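Local coordinates for protein arginyl-trna synthetase (Thermus thermophilus, PDB 1IQ0) that probably attaches L-arginine to tRNA(Arg) at the expense of ATP, as a monomeric class I aminoacyl-tRNA synthetase, at residues A545-G549 with Q550-P554; E560-R563 with E564-S568; S572-R575 with T576-G580. All coordinates share one frame; numbering follows the deposited sequence.

Contact 1: A545-G549 with Q550-P554; sequences ARENG and QPATP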
# COMPACT_ATOMS: atom_id res chain seq x y z
N ALA A 545 24.84 22.24 -5.29
CA ALA A 545 26.16 22.22 -5.94
C ALA A 545 26.77 23.60 -6.12
O ALA A 545 26.09 24.56 -6.51
CB ALA A 545 26.06 21.52 -7.30
N ARG A 546 28.07 23.69 -5.84
CA ARG A 546 28.84 24.93 -5.97
C ARG A 546 30.23 24.59 -6.53
O ARG A 546 30.74 23.49 -6.31
CB ARG A 546 29.00 25.63 -4.62
CG ARG A 546 27.70 26.20 -4.04
CD ARG A 546 27.94 26.85 -2.67
NE ARG A 546 28.76 28.07 -2.77
CZ ARG A 546 28.32 29.24 -3.23
NH1 ARG A 546 27.06 29.38 -3.63
NH2 ARG A 546 29.14 30.27 -3.29
N GLU A 547 30.82 25.55 -7.24
CA GLU A 547 32.15 25.41 -7.82
C GLU A 547 32.73 26.80 -8.07
O GLU A 547 32.02 27.71 -8.49
CB GLU A 547 32.11 24.65 -9.15
CG GLU A 547 31.80 23.17 -9.05
CD GLU A 547 32.01 22.45 -10.37
OE1 GLU A 547 33.14 22.52 -10.90
OE2 GLU A 547 31.06 21.81 -10.87
N ASN A 548 34.03 26.94 -7.80
CA ASN A 548 34.73 28.20 -8.00
C ASN A 548 34.04 29.37 -7.31
O ASN A 548 33.91 30.44 -7.89
CB ASN A 548 34.86 28.46 -9.51
CG ASN A 548 35.69 27.40 -10.21
OD1 ASN A 548 35.51 27.13 -11.39
ND2 ASN A 548 36.61 26.79 -9.47
N GLY A 549 33.61 29.14 -6.08
CA GLY A 549 32.96 30.18 -5.30
C GLY A 549 31.58 30.63 -5.76
O GLY A 549 31.15 31.73 -5.42
N GLN A 550 30.88 29.81 -6.54
CA GLN A 550 29.55 30.20 -7.00
C GLN A 550 28.65 28.99 -7.24
O GLN A 550 29.11 27.86 -7.34
CB GLN A 550 29.66 31.03 -8.28
CG GLN A 550 30.20 30.26 -9.46
CD GLN A 550 30.42 31.14 -10.68
OE1 GLN A 550 30.85 30.66 -11.73
NE2 GLN A 550 30.14 32.43 -10.54
N PRO A 551 27.33 29.23 -7.31
CA PRO A 551 26.41 28.11 -7.55
C PRO A 551 26.79 27.47 -8.87
O PRO A 551 27.08 28.17 -9.82
CB PRO A 551 25.04 28.80 -7.63
CG PRO A 551 25.22 30.04 -6.77
CD PRO A 551 26.60 30.51 -7.18
N ALA A 552 26.81 26.14 -8.93
CA ALA A 552 27.19 25.49 -10.18
C ALA A 552 25.96 25.12 -11.01
O ALA A 552 26.08 24.78 -12.18
CB ALA A 552 28.02 24.23 -9.90
N THR A 553 24.78 25.23 -10.41
CA THR A 553 23.58 24.86 -11.15
C THR A 553 22.44 25.89 -11.08
O THR A 553 21.26 25.52 -11.09
CB THR A 553 23.09 23.49 -10.63
OG1 THR A 553 22.16 22.92 -11.56
CG2 THR A 553 22.43 23.65 -9.29
N PRO A 554 22.78 27.19 -11.06
CA PRO A 554 21.74 28.22 -10.98
C PRO A 554 20.75 28.17 -12.14
O PRO A 554 21.12 27.87 -13.28
CB PRO A 554 22.54 29.52 -10.94
CG PRO A 554 23.72 29.21 -11.84
CD PRO A 554 24.10 27.79 -11.38
O HOH W 1 30.86 27.55 -11.05
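E547 and Q550 face each other as a hydrogen-bonded antiparallel pair and close a beta hairpin with a two-residue loop. E547 N gives a nearly straight bond to Q550 O at 2.9 Å, and Q550 N returns one to E547 O at 3.1 Å. A type I' turn runs from E547 to Q550, with N548 and G549 at its corner, both at positive phi. Next to this pair, R546 and P551 form a non-hydrogen-bonded pair, their CA atoms 4.3 Å apart, and beyond it A552 N donates to A545 O at 3.0 Å.

The R546 side chain lies alongside P551, and a bend at chi3 (68°) lays one face of its guanidinium over the Q550–P551 peptide; NH1 comes within 3.7 Å of P551 CG. Q550 and E547 share a face of the hairpin. The Q550 amide oxygen OE1 is tied back to E547 O by a water that donates to both, which gives that carbonyl a second donor besides Q550 N. On the same face E547 leans toward A552, its CG 4.0 Å from A552 CB, while A545 CB lies 4.2 Å from A552 CB.

A545 is where the chain leaves helix 525-544, so the hairpin follows directly on that helix, at the protein surface. Y501 of helix 500-509 packs on A545 and A552 and hydrogen-bonds E547 OE2; T553 touches E502 of the same helix.

Contact 2: E560-R563 with E564-S568; sequences EGLR and ELRLS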
# COMPACT_ATOMS: atom_id res chain seq x y z
N GLU A 560 20.38 32.19 -21.65
CA GLU A 560 19.31 31.72 -22.52
C GLU A 560 19.58 30.30 -22.99
O GLU A 560 20.71 29.97 -23.34
CB GLU A 560 19.16 32.64 -23.73
CG GLU A 560 18.05 32.25 -24.67
CD GLU A 560 17.84 33.27 -25.77
OE1 GLU A 560 17.54 34.44 -25.43
OE2 GLU A 560 17.97 32.92 -26.96
N GLY A 561 18.55 29.47 -23.00
CA GLY A 561 18.70 28.09 -23.42
C GLY A 561 18.94 27.18 -22.24
O GLY A 561 18.26 26.17 -22.07
N LEU A 562 19.91 27.54 -21.40
CA LEU A 562 20.22 26.74 -20.22
C LEU A 562 19.15 26.98 -19.15
O LEU A 562 18.75 26.05 -18.45
CB LEU A 562 21.58 27.13 -19.64
CG LEU A 562 22.49 26.02 -19.11
CD1 LEU A 562 23.52 26.64 -18.15
CD2 LEU A 562 21.67 24.94 -18.42
N ARG A 563 18.71 28.23 -19.03
CA ARG A 563 17.69 28.59 -18.05
C ARG A 563 16.42 27.78 -18.32
O ARG A 563 15.85 27.18 -17.41
CB ARG A 563 17.39 30.10 -18.10
CG ARG A 563 16.09 30.50 -17.40
CD ARG A 563 16.01 32.01 -17.11
NE ARG A 563 14.68 32.39 -16.60
CZ ARG A 563 14.45 33.39 -15.74
NH1 ARG A 563 15.45 34.13 -15.26
NH2 ARG A 563 13.20 33.65 -15.36
N GLU A 564 16.00 27.75 -19.58
CA GLU A 564 14.81 27.00 -19.98
C GLU A 564 15.01 25.51 -19.69
O GLU A 564 14.12 24.84 -19.17
CB GLU A 564 14.52 27.21 -21.47
CG GLU A 564 14.03 28.60 -21.87
CD GLU A 564 15.01 29.72 -21.55
OE1 GLU A 564 16.24 29.49 -21.58
OE2 GLU A 564 14.55 30.85 -21.27
N LEU A 565 16.19 24.98 -20.03
CA LEU A 565 16.47 23.57 -19.78
C LEU A 565 16.34 23.24 -18.30
O LEU A 565 15.69 22.25 -17.93
CB LEU A 565 17.89 23.21 -20.24
CG LEU A 565 18.44 21.87 -19.76
CD1 LEU A 565 17.57 20.72 -20.27
CD2 LEU A 565 19.86 21.70 -20.24
N ARG A 566 16.94 24.06 -17.44
CA ARG A 566 16.88 23.82 -16.00
C ARG A 566 15.48 23.98 -15.44
O ARG A 566 15.10 23.25 -14.52
CB ARG A 566 17.88 24.71 -15.26
CG ARG A 566 19.30 24.19 -15.44
CD ARG A 566 20.37 25.01 -14.74
NE ARG A 566 21.67 24.37 -14.94
CZ ARG A 566 22.83 25.00 -14.91
NH1 ARG A 566 22.88 26.32 -14.68
NH2 ARG A 566 23.95 24.33 -15.13
N LEU A 567 14.71 24.91 -15.99
CA LEU A 567 13.34 25.10 -15.52
C LEU A 567 12.49 23.87 -15.85
O LEU A 567 11.68 23.43 -15.03
CB LEU A 567 12.73 26.36 -16.15
CG LEU A 567 13.18 27.70 -15.54
CD1 LEU A 567 12.68 28.86 -16.39
CD2 LEU A 567 12.64 27.82 -14.12
N SER A 568 12.66 23.31 -17.05
CA SER A 568 11.90 22.12 -17.44
C SER A 568 12.31 20.91 -16.60
O SER A 568 11.49 20.07 -16.25
CB SER A 568 12.10 21.81 -18.93
OG SER A 568 11.50 22.80 -19.74
O HOH W 2 13.04 31.95 -18.62
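L562 lays its two methyls over one face of the R566 guanidinium, one turn further along the helix. CD1 sits 3.5 Å from R566 NH1, and CD2 is equally close to R566 NE. R566 runs out extended from CG to NE, which brings its flat end under the leucine methyls, and the polar rim turns to other partners: NE forms a salt bridge with E502, and NH1 bonds P554 O. The other L562 neighbour is L565, whose CD2 lies 4.1 Å from L562 CD2.

With the E564 chain bent at chi2 (61°), its carboxylate doubles back to the start of the helix, and OE1 accepts from G561 N at 2.7 Å, on its syn side but 32° out of the carboxylate plane. This is the side-chain-to-backbone half of a capping box: the N-cap residue G561 has no side chain to reply with, and its own carbonyl takes the first helical bond, from L565 N. R563 and L567 run side by side, pointing the same way, R563 CG 3.9 Å from L567 CD1. A water bridges R563 and E564, donating to E564 OE2 and accepting a weak bond from R563 NE. A487 of helix 470-487 packs against both R563 and L567.

Contact 3: S572-R575 with T576-G580; sequences SLQR and TLATG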
# COMPACT_ATOMS: atom_id res chain seq x y z
N SER A 572 9.93 18.90 -14.12
CA SER A 572 9.77 17.45 -14.17
C SER A 572 10.01 16.85 -12.78
O SER A 572 9.32 15.92 -12.36
CB SER A 572 10.75 16.85 -15.18
OG SER A 572 10.76 15.43 -15.09
N LEU A 573 10.99 17.39 -12.06
CA LEU A 573 11.28 16.89 -10.71
C LEU A 573 10.14 17.20 -9.73
O LEU A 573 9.78 16.34 -8.92
CB LEU A 573 12.57 17.49 -10.15
CG LEU A 573 12.63 17.06 -8.68
CD1 LEU A 573 13.64 15.95 -8.51
CD2 LEU A 573 12.91 18.24 -7.80
N GLN A 574 9.60 18.41 -9.78
CA GLN A 574 8.52 18.79 -8.87
C GLN A 574 7.28 17.95 -9.16
O GLN A 574 6.59 17.51 -8.25
CB GLN A 574 8.19 20.28 -9.00
CG GLN A 574 7.36 20.63 -10.20
CD GLN A 574 5.91 20.91 -9.85
OE1 GLN A 574 5.38 20.42 -8.86
NE2 GLN A 574 5.25 21.70 -10.69
N ARG A 575 6.99 17.74 -10.44
CA ARG A 575 5.84 16.93 -10.83
C ARG A 575 6.02 15.48 -10.39
O ARG A 575 5.09 14.84 -9.92
CB ARG A 575 5.63 16.99 -12.34
CG ARG A 575 5.01 18.28 -12.85
CD ARG A 575 4.95 18.26 -14.36
NE ARG A 575 4.25 19.43 -14.91
CZ ARG A 575 4.09 19.65 -16.20
NH1 ARG A 575 4.57 18.79 -17.09
NH2 ARG A 575 3.43 20.73 -16.62
N THR A 576 7.24 14.96 -10.52
CA THR A 576 7.52 13.58 -10.13
C THR A 576 7.40 13.40 -8.62
O THR A 576 6.87 12.38 -8.15
CB THR A 576 8.92 13.15 -10.60
OG1 THR A 576 8.97 13.20 -12.03
CG2 THR A 576 9.23 11.73 -10.14
N LEU A 577 7.88 14.37 -7.85
CA LEU A 577 7.77 14.26 -6.40
C LEU A 577 6.31 14.42 -5.96
O LEU A 577 5.86 13.72 -5.05
CB LEU A 577 8.64 15.32 -5.72
CG LEU A 577 10.15 15.11 -5.85
CD1 LEU A 577 10.86 16.19 -5.05
CD2 LEU A 577 10.53 13.71 -5.32
N ALA A 578 5.57 15.32 -6.61
CA ALA A 578 4.16 15.54 -6.27
C ALA A 578 3.34 14.28 -6.55
O ALA A 578 2.54 13.87 -5.72
CB ALA A 578 3.59 16.72 -7.08
N THR A 579 3.56 13.69 -7.72
CA THR A 579 2.85 12.47 -8.11
C THR A 579 3.24 11.31 -7.19
O THR A 579 2.37 10.61 -6.68
CB THR A 579 3.16 12.12 -9.58
OG1 THR A 579 2.61 13.14 -10.42
CG2 THR A 579 2.56 10.76 -9.96
N GLY A 580 4.54 11.12 -6.98
CA GLY A 580 5.00 10.05 -6.11
C GLY A 580 4.43 10.18 -4.71
O GLY A 580 3.91 9.22 -4.14
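Within the second half of helix 562-583, T576 and S572 meet one turn apart, in a contact made inside a single helix of the family's DALR anticodon-binding domain. Two donors grip S572 O: the backbone T576 N at 2.9 Å and the hydroxyl T576 OG1 at 2.8 Å, arriving from opposite faces of the carbonyl plane. The hydroxyl gets there because OG1 stands beside its own backbone N (chi1 -62°), leaning back along the helix. This is the familiar way a buried threonine satisfies its hydroxyl inside a helix, on the carbonyl four residues earlier. With an alanine here the hydroxyl is gone, and S572 O would probably be left with the backbone N-H of the same residue as its donor in this contact, while the side facing L535, L509 and F512 would probably be less well filled.

Regular i to i+4 bonds continue the alpha-helical ladder, among them L577 N to L573 O and A578 N to Q574 O, both at 2.9 Å. The DALR domain is a mainly helical bundle, and L573 and L577 supply an apolar ridge to it: the two side chains cross at a slant, with L573 CD2 4.0 Å from L577 CD1, and both rest on L535 of helix 525-544 and on helix 470-487. Polar links tie the helix to A91 and K95: S572 OG bonds the carbonyl of A91, while K95 NZ bonds T579 OG1 and, weakly, R575 O.

Contacts 2 and 3 belong to one helix, 562-583, contact 2 at its first turns and contact 3 about 18 Å away between centres; contact 1 is a separate hairpin just before it in the chain. The hairpin is largely exposed and held by backbone pairing, whereas the two helical contacts are partly buried. Contact 2 works with charged side chains, one of them turned back to the helix start, while contact 3 pairs leucines and a buried threonine hydroxyl amid packed helices. Contacts 1 and 2 touch through the arginine of contact 2 that reaches the end of segment 550-554; contact 3 stays about 11 Å from contact 1 between nearest atoms.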